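Local coordinates for uncharacterized protein (PDB 3D3Y) that is of unknown function but carries a peptidase M16-type inactive domain and probably binds a metal ion, at residues A[24-29]-A[204-209]; A[68-73]-A[90-95]; A[105-110]-A[215-220]. All coordinates share one frame; numbering follows the deposited sequence.

Contact 1: A[24-29]-A[204-209]; sequences TVRLLV and FVLGDV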
ATOM      1  N   THR A  24       4.274  19.092 -15.668  1.00 32.03           N
ATOM      2  CA  THR A  24       3.904  19.423 -14.306  1.00 32.01           C
ATOM      3  C   THR A  24       4.988  18.962 -13.351  1.00 31.79           C
ATOM      4  O   THR A  24       5.901  18.224 -13.740  1.00 30.39           O
ATOM      5  CB  THR A  24       2.610  18.726 -13.868  1.00 32.24           C
ATOM      6  OG1 THR A  24       2.802  17.302 -13.919  1.00 34.45           O
ATOM      7  CG2 THR A  24       1.420  19.156 -14.754  1.00 32.87           C
ATOM      8  N   VAL A  25       4.831  19.375 -12.092  1.00 31.49           N
ATOM      9  CA  VAL A  25       5.767  19.077 -11.017  1.00 31.83           C
ATOM     10  C   VAL A  25       4.974  18.344  -9.933  1.00 32.42           C
ATOM     11  O   VAL A  25       3.928  18.817  -9.501  1.00 32.46           O
ATOM     12  CB  VAL A  25       6.385  20.343 -10.452  1.00 31.76           C
ATOM     13  CG1 VAL A  25       7.302  20.009  -9.269  1.00 31.02           C
ATOM     14  CG2 VAL A  25       7.186  21.075 -11.554  1.00 32.33           C
ATOM     15  N   ARG A  26       5.437  17.153  -9.558  1.00 32.38           N
ATOM     16  CA  ARG A  26       4.778  16.394  -8.518  1.00 33.26           C
ATOM     17  C   ARG A  26       5.556  16.640  -7.252  1.00 33.47           C
ATOM     18  O   ARG A  26       6.802  16.686  -7.275  1.00 32.05           O
ATOM     19  CB  ARG A  26       4.841  14.914  -8.828  1.00 33.97           C
ATOM     20  CG  ARG A  26       4.401  14.564 -10.198  1.00 36.84           C
ATOM     21  CD  ARG A  26       3.022  14.006 -10.161  1.00 41.71           C
ATOM     22  NE  ARG A  26       2.505  13.811 -11.511  1.00 43.30           N
ATOM     23  CZ  ARG A  26       1.214  13.640 -11.774  1.00 47.24           C
ATOM     24  NH1 ARG A  26       0.341  13.626 -10.757  1.00 46.92           N
ATOM     25  NH2 ARG A  26       0.805  13.494 -13.035  1.00 44.82           N
ATOM     26  N   LEU A  27       4.816  16.773  -6.156  1.00 33.55           N
ATOM     27  CA  LEU A  27       5.381  16.893  -4.828  1.00 33.21           C
ATOM     28  C   LEU A  27       4.774  15.832  -3.932  1.00 33.86           C
ATOM     29  O   LEU A  27       3.558  15.545  -4.005  1.00 33.96           O
ATOM     30  CB  LEU A  27       5.078  18.265  -4.218  1.00 33.87           C
ATOM     31  CG  LEU A  27       5.626  19.532  -4.886  1.00 37.51           C
ATOM     32  CD1 LEU A  27       4.656  19.998  -5.953  1.00 37.72           C
ATOM     33  CD2 LEU A  27       5.789  20.596  -3.828  1.00 41.49           C
ATOM     34  N   LEU A  28       5.624  15.254  -3.086  1.00 32.84           N
ATOM     35  CA  LEU A  28       5.199  14.241  -2.119  1.00 32.77           C
ATOM     36  C   LEU A  28       5.883  14.534  -0.817  1.00 33.19           C
ATOM     37  O   LEU A  28       7.120  14.639  -0.772  1.00 32.52           O
ATOM     38  CB  LEU A  28       5.540  12.838  -2.614  1.00 32.38           C
ATOM     39  CG  LEU A  28       5.407  11.670  -1.618  1.00 34.58           C
ATOM     40  CD1 LEU A  28       3.920  11.393  -1.218  1.00 32.35           C
ATOM     41  CD2 LEU A  28       6.088  10.450  -2.249  1.00 35.07           C
ATOM     42  N   VAL A  29       5.085  14.704   0.237  1.00 33.92           N
ATOM     43  CA  VAL A  29       5.618  14.733   1.585  1.00 32.59           C
ATOM     44  C   VAL A  29       5.179  13.439   2.281  1.00 33.98           C
ATOM     45  O   VAL A  29       3.956  13.195   2.457  1.00 32.90           O
ATOM     46  CB  VAL A  29       5.130  15.941   2.364  1.00 33.60           C
ATOM     47  CG1 VAL A  29       5.866  16.034   3.720  1.00 32.20           C
ATOM     48  CG2 VAL A  29       5.334  17.228   1.535  1.00 33.71           C
ATOM     49  N   PHE A 204       9.724  14.733  -1.769  1.00 32.11           N
ATOM     50  CA  PHE A 204      10.153  14.485  -3.141  1.00 33.12           C
ATOM     51  C   PHE A 204       9.563  15.509  -4.096  1.00 33.44           C
ATOM     52  O   PHE A 204       8.379  15.890  -3.986  1.00 33.43           O
ATOM     53  CB  PHE A 204       9.728  13.082  -3.576  1.00 32.93           C
ATOM     54  CG  PHE A 204      10.492  11.994  -2.900  1.00 36.19           C
ATOM     55  CD1 PHE A 204      11.516  11.338  -3.563  1.00 34.01           C
ATOM     56  CD2 PHE A 204      10.191  11.624  -1.583  1.00 36.67           C
ATOM     57  CE1 PHE A 204      12.239  10.339  -2.929  1.00 35.08           C
ATOM     58  CE2 PHE A 204      10.913  10.619  -0.954  1.00 34.11           C
ATOM     59  CZ  PHE A 204      11.923   9.978  -1.621  1.00 33.87           C
ATOM     60  N   VAL A 205      10.396  15.949  -5.035  1.00 32.92           N
ATOM     61  CA  VAL A 205       9.970  16.841  -6.086  1.00 32.68           C
ATOM     62  C   VAL A 205      10.466  16.253  -7.390  1.00 32.59           C
ATOM     63  O   VAL A 205      11.676  16.100  -7.590  1.00 32.77           O
ATOM     64  CB  VAL A 205      10.538  18.286  -5.900  1.00 32.65           C
ATOM     65  CG1 VAL A 205      10.019  19.185  -7.014  1.00 32.19           C
ATOM     66  CG2 VAL A 205      10.127  18.823  -4.542  1.00 33.72           C
ATOM     67  N   LEU A 206       9.520  15.911  -8.263  1.00 32.23           N
ATOM     68  CA  LEU A 206       9.814  15.326  -9.561  1.00 31.97           C
ATOM     69  C   LEU A 206       9.283  16.252 -10.646  1.00 32.18           C
ATOM     70  O   LEU A 206       8.050  16.496 -10.740  1.00 31.23           O
ATOM     71  CB  LEU A 206       9.179  13.929  -9.684  1.00 32.70           C
ATOM     72  CG  LEU A 206       9.135  13.323 -11.098  1.00 34.38           C
ATOM     73  CD1 LEU A 206      10.459  12.695 -11.404  1.00 38.03           C
ATOM     74  CD2 LEU A 206       8.054  12.295 -11.209  1.00 37.67           C
ATOM     75  N   GLY A 207      10.193  16.762 -11.473  1.00 30.87           N
ATOM     76  CA  GLY A 207       9.787  17.656 -12.565  1.00 31.94           C
ATOM     77  C   GLY A 207      10.975  18.449 -13.083  1.00 33.01           C
ATOM     78  O   GLY A 207      12.128  18.195 -12.664  1.00 32.36           O
ATOM     79  N   ASP A 208      10.704  19.404 -13.980  1.00 32.80           N
ATOM     80  CA  ASP A 208      11.754  20.248 -14.544  1.00 33.52           C
ATOM     81  C   ASP A 208      12.045  21.347 -13.545  1.00 34.34           C
ATOM     82  O   ASP A 208      11.578  22.475 -13.676  1.00 34.37           O
ATOM     83  CB  ASP A 208      11.325  20.826 -15.898  1.00 33.23           C
ATOM     84  CG  ASP A 208      12.445  21.606 -16.599  1.00 33.82           C
ATOM     85  OD1 ASP A 208      13.598  21.648 -16.112  1.00 31.43           O
ATOM     86  OD2 ASP A 208      12.163  22.166 -17.670  1.00 32.53           O
ATOM     87  N   VAL A 209      12.809  20.977 -12.525  1.00 35.27           N
ATOM     88  CA  VAL A 209      13.154  21.854 -11.422  1.00 36.58           C
ATOM     89  C   VAL A 209      14.654  21.717 -11.141  1.00 38.23           C
ATOM     90  O   VAL A 209      15.285  20.743 -11.567  1.00 37.87           O
ATOM     91  CB  VAL A 209      12.383  21.470 -10.128  1.00 36.47           C
ATOM     92  CG1 VAL A 209      10.893  21.767 -10.269  1.00 34.60           C
ATOM     93  CG2 VAL A 209      12.610  19.997  -9.782  1.00 36.46           C
TER
HETATM   94  O   HOH W   1       7.887  19.978 -14.790  1.00 30.83           O
HETATM   95  O   HOH W   2       6.376  15.930 -12.877  1.00 31.17           O
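R26 and L206 face each other as an antiparallel hydrogen-bonded pair, as do L28 and F204, with the non-hydrogen-bonded pair L27 and V205 between them; the two strand axes run 4.8 Å apart at 166°. Four backbone bonds join the strands, the shortest from F204 N to L28 O at 2.8 Å. Three CA-H...O contacts fill in between, among them L27 CA to F204 O at 3.3 Å. V25 CG1, anti to the backbone N (chi1 177°), meets V205 CG1 at 3.6 Å, and V209 CG1 meets V25 tip to tip, closest to CG2 at 4.0 Å. On the other face, L28 and F204 touch through their CB atoms at 4.3 Å. Beyond L206 the direct bonds stop although the chains stay close: the backbone of G207, at phi 162°, passes near V25, and a water joins T24 O to D208 N. A second water lies between T24 O and L206 O, its leg to T24 O doubtfully short. R26, L28, L206 and F204 lie on the face where helix 368-380 touches R26, F204 and L206; L27 and V205 face helix 211-219. Strand 85-95 continues the sheet beyond 24-29, and strand 12-18 beyond 204-207.

Contact 2: A[68-73]-A[90-95]; sequences AELYGA and ISMNIV
A73 sets its methyl group against the N93 carbonyl of strand 90-95, CB 3.6 Å from N93 O, with I94 CG2 next at 4.0 Å and the selenomethionine methyl M92 CE at 4.1 Å. The M92 methyl gets there by a bend at the end of its chain (chi3 87°), which turns CE back toward the loop. L70 comes to the same methyl from the helix end, its CD1 4.2 Å from M92 CE, the two side chains crossing at about a right angle. The backbones are also close here: A73 CA sits 3.3 Å from N93 O, a bent CA-H...O contact. This is the dense part, made by buried L70, A73, M92 and I94, and it is apolar apart from the N93 carbonyl.

Around Y71 and V95 the contact is looser. These two partly exposed residues meet only through V95 CG2 and Y71 O, and a water bridges the backbones: it accepts from V95 N at 3.0 Å and donates to L70 O, with a weak bond to Y71 O. The Y71 ring turns away from the strand, E69 O lying over the centre of one face, and its OH bonds to E108 of helix 105-118. N93 likewise directs its amide elsewhere, to T24 on the next strand.

L70 leaves helical geometry, and Y71 and G72 follow with positive phi as the chain turns from the end of helix 60-69 into strand 74-82. The arrangement is a helix-to-strand connection laid against the penultimate strand of a mixed sheet, where the edge strand of an alpha/beta domain begins.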
ATOM      1  N   ALA A  68      -7.160  26.659  -6.936  1.00 33.22           N
ATOM      2  CA  ALA A  68      -7.437  27.284  -8.219  1.00 32.92           C
ATOM      3  C   ALA A  68      -6.488  28.459  -8.424  1.00 34.32           C
ATOM      4  O   ALA A  68      -5.951  28.641  -9.517  1.00 34.86           O
ATOM      5  CB  ALA A  68      -8.874  27.741  -8.241  1.00 34.59           C
ATOM      6  N   GLU A  69      -6.235  29.239  -7.363  1.00 34.48           N
ATOM      7  CA  GLU A  69      -5.243  30.306  -7.413  1.00 35.94           C
ATOM      8  C   GLU A  69      -3.897  29.743  -7.785  1.00 34.70           C
ATOM      9  O   GLU A  69      -3.103  30.425  -8.475  1.00 35.15           O
ATOM     10  CB  GLU A  69      -5.074  30.999  -6.052  1.00 35.98           C
ATOM     11  CG  GLU A  69      -6.057  32.093  -5.726  1.00 38.89           C
ATOM     12  CD  GLU A  69      -5.891  32.586  -4.279  1.00 39.58           C
ATOM     13  OE1 GLU A  69      -4.783  32.466  -3.681  1.00 40.09           O
ATOM     14  OE2 GLU A  69      -6.904  33.068  -3.734  1.00 47.85           O
ATOM     15  N   LEU A  70      -3.633  28.508  -7.317  1.00 33.38           N
ATOM     16  CA  LEU A  70      -2.380  27.832  -7.617  1.00 33.32           C
ATOM     17  C   LEU A  70      -2.417  27.176  -8.999  1.00 33.75           C
ATOM     18  O   LEU A  70      -1.853  26.089  -9.216  1.00 33.95           O
ATOM     19  CB  LEU A  70      -2.039  26.796  -6.536  1.00 32.73           C
ATOM     20  CG  LEU A  70      -1.787  27.373  -5.127  1.00 35.64           C
ATOM     21  CD1 LEU A  70      -1.907  26.279  -4.044  1.00 34.04           C
ATOM     22  CD2 LEU A  70      -0.400  28.097  -5.040  1.00 34.77           C
ATOM     23  N   TYR A  71      -3.076  27.840  -9.943  1.00 34.00           N
ATOM     24  CA  TYR A  71      -3.055  27.415 -11.350  1.00 34.46           C
ATOM     25  C   TYR A  71      -3.738  26.029 -11.522  1.00 34.68           C
ATOM     26  O   TYR A  71      -3.362  25.230 -12.388  1.00 35.75           O
ATOM     27  CB  TYR A  71      -1.603  27.506 -11.902  1.00 34.93           C
ATOM     28  CG  TYR A  71      -0.808  28.713 -11.331  1.00 35.16           C
ATOM     29  CD1 TYR A  71      -0.969  30.014 -11.850  1.00 37.03           C
ATOM     30  CD2 TYR A  71       0.093  28.545 -10.274  1.00 37.47           C
ATOM     31  CE1 TYR A  71      -0.253  31.132 -11.308  1.00 36.21           C
ATOM     32  CE2 TYR A  71       0.808  29.643  -9.722  1.00 37.73           C
ATOM     33  CZ  TYR A  71       0.629  30.934 -10.243  1.00 39.45           C
ATOM     34  OH  TYR A  71       1.344  32.005  -9.692  1.00 36.52           O
ATOM     35  N   GLY A  72      -4.754  25.757 -10.696  1.00 33.66           N
ATOM     36  CA  GLY A  72      -5.546  24.520 -10.815  1.00 32.63           C
ATOM     37  C   GLY A  72      -4.768  23.283 -10.357  1.00 32.34           C
ATOM     38  O   GLY A  72      -4.750  22.268 -11.056  1.00 32.64           O
ATOM     39  N   ALA A  73      -4.124  23.379  -9.185  1.00 31.47           N
ATOM     40  CA  ALA A  73      -3.325  22.309  -8.585  1.00 30.87           C
ATOM     41  C   ALA A  73      -4.196  21.154  -8.116  1.00 31.55           C
ATOM     42  O   ALA A  73      -5.325  21.377  -7.718  1.00 30.93           O
ATOM     43  CB  ALA A  73      -2.535  22.874  -7.382  1.00 30.76           C
ATOM     44  N   ILE A  90       1.238  13.153   1.603  1.00 32.50           N
ATOM     45  CA  ILE A  90       0.610  14.384   1.108  1.00 31.24           C
ATOM     46  C   ILE A  90       1.162  14.594  -0.281  1.00 32.75           C
ATOM     47  O   ILE A  90       2.382  14.662  -0.477  1.00 32.53           O
ATOM     48  CB  ILE A  90       0.969  15.594   1.985  1.00 32.53           C
ATOM     49  CG1 ILE A  90       0.483  15.369   3.430  1.00 30.76           C
ATOM     50  CG2 ILE A  90       0.399  16.903   1.404  1.00 27.79           C
ATOM     51  CD1 ILE A  90       1.073  16.414   4.415  1.00 32.05           C
ATOM     52  N   SER A  91       0.252  14.667  -1.248  1.00 32.57           N
ATOM     53  CA  SER A  91       0.635  14.742  -2.660  1.00 33.17           C
ATOM     54  C   SER A  91       0.082  16.015  -3.274  1.00 33.97           C
ATOM     55  O   SER A  91      -1.043  16.430  -2.935  1.00 32.13           O
ATOM     56  CB  SER A  91       0.018  13.544  -3.402  1.00 33.87           C
ATOM     57  OG  SER A  91       0.552  12.317  -2.889  1.00 37.13           O
HETATM   58  N   MSE A  92       0.847  16.585  -4.215  1.00 34.05           N
HETATM   59  CA  MSE A  92       0.419  17.714  -5.019  1.00 35.94           C
HETATM   60  C   MSE A  92       0.962  17.569  -6.427  1.00 34.58           C
HETATM   61  O   MSE A  92       2.080  17.055  -6.633  1.00 34.60           O
HETATM   62  CB  MSE A  92       0.960  19.026  -4.474  1.00 35.72           C
HETATM   63  CG  MSE A  92       0.233  19.602  -3.324  1.00 39.90           C
HETATM   64 SE   MSE A  92       0.918  21.389  -2.910  0.85 42.60          SE
HETATM   65  CE  MSE A  92      -0.111  22.521  -4.040  1.00 38.78           C
ATOM     66  N   ASN A  93       0.175  18.046  -7.385  1.00 33.13           N
ATOM     67  CA  ASN A  93       0.569  18.162  -8.802  1.00 32.44           C
ATOM     68  C   ASN A  93       0.298  19.630  -9.183  1.00 32.41           C
ATOM     69  O   ASN A  93      -0.797  20.164  -8.918  1.00 32.04           O
ATOM     70  CB  ASN A  93      -0.257  17.184  -9.654  1.00 31.88           C
ATOM     71  CG  ASN A  93       0.305  16.969 -11.083  1.00 34.48           C
ATOM     72  OD1 ASN A  93      -0.471  16.736 -12.037  1.00 35.77           O
ATOM     73  ND2 ASN A  93       1.627  17.006 -11.233  1.00 29.56           N
ATOM     74  N   ILE A  94       1.304  20.296  -9.732  1.00 32.60           N
ATOM     75  CA  ILE A  94       1.210  21.695 -10.160  1.00 33.26           C
ATOM     76  C   ILE A  94       1.794  21.860 -11.549  1.00 33.13           C
ATOM     77  O   ILE A  94       2.710  21.116 -11.952  1.00 33.97           O
ATOM     78  CB  ILE A  94       1.980  22.625  -9.189  1.00 34.07           C
ATOM     79  CG1 ILE A  94       3.475  22.261  -9.176  1.00 32.91           C
ATOM     80  CG2 ILE A  94       1.406  22.479  -7.796  1.00 34.85           C
ATOM     81  CD1 ILE A  94       4.290  23.043  -8.181  1.00 35.10           C
ATOM     82  N   VAL A  95       1.276  22.833 -12.288  1.00 32.83           N
ATOM     83  CA  VAL A  95       1.784  23.116 -13.622  1.00 32.10           C
ATOM     84  C   VAL A  95       3.123  23.823 -13.458  1.00 31.72           C
ATOM     85  O   VAL A  95       3.266  24.650 -12.576  1.00 31.64           O
ATOM     86  CB  VAL A  95       0.830  24.030 -14.415  1.00 33.42           C
ATOM     87  CG1 VAL A  95       1.425  24.356 -15.750  1.00 30.46           C
ATOM     88  CG2 VAL A  95      -0.585  23.402 -14.592  1.00 32.99           C
TER
HETATM   89  O   HOH W   3      -1.175  23.941 -10.994  1.00 27.46           O

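Contact 3: A[105-110]-A[215-220]; sequences VLAEAV and VPLFKQ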
ATOM      1  N   VAL A 105       5.333  29.288  -9.111  1.00 39.13           N
ATOM      2  CA  VAL A 105       4.524  28.145  -8.702  1.00 38.93           C
ATOM      3  C   VAL A 105       5.144  27.311  -7.574  1.00 37.83           C
ATOM      4  O   VAL A 105       4.439  26.842  -6.686  1.00 37.61           O
ATOM      5  CB  VAL A 105       4.120  27.245  -9.908  1.00 39.27           C
ATOM      6  CG1 VAL A 105       5.303  26.366 -10.349  1.00 39.72           C
ATOM      7  CG2 VAL A 105       2.900  26.374  -9.532  1.00 40.47           C
ATOM      8  N   LEU A 106       6.463  27.139  -7.596  1.00 37.92           N
ATOM      9  CA  LEU A 106       7.122  26.324  -6.602  1.00 37.43           C
ATOM     10  C   LEU A 106       7.037  26.984  -5.240  1.00 36.24           C
ATOM     11  O   LEU A 106       6.639  26.336  -4.265  1.00 35.99           O
ATOM     12  CB  LEU A 106       8.571  26.047  -6.995  1.00 38.40           C
ATOM     13  CG  LEU A 106       8.750  25.094  -8.181  1.00 40.27           C
ATOM     14  CD1 LEU A 106      10.202  25.118  -8.649  1.00 40.43           C
ATOM     15  CD2 LEU A 106       8.296  23.692  -7.814  1.00 40.55           C
ATOM     16  N   ALA A 107       7.354  28.277  -5.190  1.00 33.78           N
ATOM     17  CA  ALA A 107       7.226  29.043  -3.947  1.00 33.14           C
ATOM     18  C   ALA A 107       5.797  29.027  -3.410  1.00 32.15           C
ATOM     19  O   ALA A 107       5.576  28.871  -2.206  1.00 30.87           O
ATOM     20  CB  ALA A 107       7.734  30.473  -4.118  1.00 32.70           C
ATOM     21  N   GLU A 108       4.839  29.161  -4.317  1.00 31.09           N
ATOM     22  CA  GLU A 108       3.433  29.201  -3.945  1.00 31.57           C
ATOM     23  C   GLU A 108       2.942  27.826  -3.450  1.00 31.22           C
ATOM     24  O   GLU A 108       2.218  27.733  -2.439  1.00 30.24           O
ATOM     25  CB  GLU A 108       2.612  29.756  -5.104  1.00 31.59           C
ATOM     26  CG  GLU A 108       2.951  31.248  -5.389  1.00 31.88           C
ATOM     27  CD  GLU A 108       2.283  31.800  -6.634  1.00 34.11           C
ATOM     28  OE1 GLU A 108       2.865  31.670  -7.751  1.00 37.48           O
ATOM     29  OE2 GLU A 108       1.208  32.401  -6.481  1.00 34.25           O
ATOM     30  N   ALA A 109       3.392  26.755  -4.101  1.00 31.48           N
ATOM     31  CA  ALA A 109       3.033  25.407  -3.620  1.00 32.21           C
ATOM     32  C   ALA A 109       3.632  25.096  -2.253  1.00 31.78           C
ATOM     33  O   ALA A 109       2.948  24.536  -1.400  1.00 31.90           O
ATOM     34  CB  ALA A 109       3.388  24.298  -4.677  1.00 32.97           C
ATOM     35  N   VAL A 110       4.902  25.434  -2.031  1.00 31.73           N
ATOM     36  CA  VAL A 110       5.519  25.186  -0.717  1.00 32.48           C
ATOM     37  C   VAL A 110       4.806  25.972   0.374  1.00 32.31           C
ATOM     38  O   VAL A 110       4.611  25.475   1.463  1.00 33.14           O
ATOM     39  CB  VAL A 110       7.024  25.501  -0.702  1.00 32.60           C
ATOM     40  CG1 VAL A 110       7.619  25.365   0.699  1.00 32.70           C
ATOM     41  CG2 VAL A 110       7.765  24.585  -1.667  1.00 34.75           C
ATOM     42  N   VAL A 215      15.765  24.235  -2.319  1.00 35.63           N
ATOM     43  CA  VAL A 215      16.275  24.093  -0.971  1.00 35.32           C
ATOM     44  C   VAL A 215      15.844  25.274  -0.094  1.00 35.04           C
ATOM     45  O   VAL A 215      15.306  25.052   0.979  1.00 35.09           O
ATOM     46  CB  VAL A 215      17.810  23.800  -0.936  1.00 35.42           C
ATOM     47  CG1 VAL A 215      18.328  23.814   0.478  1.00 35.01           C
ATOM     48  CG2 VAL A 215      18.057  22.429  -1.535  1.00 36.83           C
ATOM     49  N   PRO A 216      16.061  26.525  -0.552  1.00 35.50           N
ATOM     50  CA  PRO A 216      15.579  27.671   0.243  1.00 36.01           C
ATOM     51  C   PRO A 216      14.076  27.606   0.533  1.00 36.33           C
ATOM     52  O   PRO A 216      13.667  27.835   1.679  1.00 36.35           O
ATOM     53  CB  PRO A 216      15.893  28.879  -0.640  1.00 36.70           C
ATOM     54  CG  PRO A 216      16.977  28.424  -1.551  1.00 36.66           C
ATOM     55  CD  PRO A 216      16.775  26.957  -1.767  1.00 35.09           C
ATOM     56  N   LEU A 217      13.261  27.264  -0.468  1.00 35.66           N
ATOM     57  CA  LEU A 217      11.810  27.169  -0.236  1.00 35.82           C
ATOM     58  C   LEU A 217      11.500  26.195   0.898  1.00 35.86           C
ATOM     59  O   LEU A 217      10.809  26.550   1.860  1.00 35.36           O
ATOM     60  CB  LEU A 217      11.035  26.785  -1.515  1.00 35.36           C
ATOM     61  CG  LEU A 217      11.258  27.720  -2.709  1.00 35.86           C
ATOM     62  CD1 LEU A 217      10.435  27.261  -3.905  1.00 32.65           C
ATOM     63  CD2 LEU A 217      10.959  29.170  -2.341  1.00 34.27           C
ATOM     64  N   PHE A 218      12.037  24.979   0.796  1.00 35.82           N
ATOM     65  CA  PHE A 218      11.698  23.947   1.763  1.00 36.36           C
ATOM     66  C   PHE A 218      12.274  24.189   3.150  1.00 36.97           C
ATOM     67  O   PHE A 218      11.718  23.736   4.155  1.00 36.99           O
ATOM     68  CB  PHE A 218      11.994  22.542   1.216  1.00 35.98           C
ATOM     69  CG  PHE A 218      10.883  22.009   0.386  1.00 36.06           C
ATOM     70  CD1 PHE A 218      10.974  22.006  -0.997  1.00 37.27           C
ATOM     71  CD2 PHE A 218       9.707  21.566   0.987  1.00 35.87           C
ATOM     72  CE1 PHE A 218       9.892  21.528  -1.774  1.00 36.88           C
ATOM     73  CE2 PHE A 218       8.636  21.101   0.229  1.00 38.24           C
ATOM     74  CZ  PHE A 218       8.728  21.074  -1.144  1.00 37.34           C
ATOM     75  N   LYS A 219      13.358  24.947   3.209  1.00 37.42           N
ATOM     76  CA  LYS A 219      13.929  25.309   4.493  1.00 38.74           C
ATOM     77  C   LYS A 219      12.954  26.155   5.318  1.00 39.11           C
ATOM     78  O   LYS A 219      13.116  26.239   6.527  1.00 39.32           O
ATOM     79  CB  LYS A 219      15.290  26.007   4.326  1.00 39.45           C
ATOM     80  CG  LYS A 219      16.433  25.072   3.840  1.00 40.97           C
ATOM     81  CD  LYS A 219      17.185  24.369   4.971  1.00 44.75           C
ATOM     82  CE  LYS A 219      17.917  25.365   5.848  1.00 48.21           C
ATOM     83  NZ  LYS A 219      19.152  24.799   6.515  1.00 50.72           N
ATOM     84  N   GLN A 220      11.946  26.753   4.672  1.00 39.33           N
ATOM     85  CA  GLN A 220      10.898  27.562   5.323  0.50 39.38           C
ATOM     86  C   GLN A 220       9.932  26.714   6.141  1.00 39.33           C
ATOM     87  O   GLN A 220       9.126  27.239   6.902  1.00 39.80           O
ATOM     88  CB  GLN A 220      10.057  28.331   4.286  0.50 39.27           C
ATOM     89  CG  GLN A 220      10.792  29.431   3.494  0.50 39.77           C
ATOM     90  CD  GLN A 220      10.066  29.865   2.212  0.50 39.69           C
ATOM     91  OE1 GLN A 220       9.095  29.233   1.761  0.50 39.97           O
ATOM     92  NE2 GLN A 220      10.559  30.944   1.607  0.50 39.46           N
TER
HETATM   93  O   HOH W   4       7.292  29.620  -0.262  1.00 34.90           O
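With CG beside its backbone N (chi1 -56°) and an extended chain beyond, L217 carries both methyls across to helix 105-110; V110, its CG1 anti to the backbone N, sets CG1 on L217 O and CG2 over the F218 ring and against L217 CB. CD1 of L217 settles against the backbone, 3.5 Å from A107 N, and also touches L106 CB, while CD2 meets A107 CB at 3.9 Å. One turn on, V110 CG1 lies 3.6 Å from L217 O. V110 CG2 sits over one face of the F218 ring, 3.9 Å from the centroid and 21° off the normal, a CH-pi contact displaced toward the ring's rim. At the outer end, in one of the two conformers of exposed Q220, a water can link A107 O to Q220 OE1, so this bridge is tentative. The sheet lies beneath: L106 reaches I94 of strand 85-95, and F218 reaches I203 and V205 of strand 200-207. The helix segments run nearly parallel, 9.7 Å apart and crossing at -17°. Two neighbouring helices packed side by side on one face of a sheet form a layer of an alpha/beta sandwich, consistent with the fold of M16 domains.

Contacts 1 and 2 share one sheet: strands 24-34 and 85-95 are neighbours, and the V25 and L27 amides probably bond to the I94 and M92 carbonyls, so three of its strands are tied together. Contact 3 lies over the same sheet, with F218 resting on L27 and V205 and L106 on V25 and V209. Y71 packing on V105 and L70 on E108 join contact 2 to contact 3. Contact 1 is buried, and direct backbone hydrogen bonds cross it alone. The other two are partly buried and rely on apolar side chains; waters edge all three. Contact 2 holds a loop to a strand, contact 3 helix to helix.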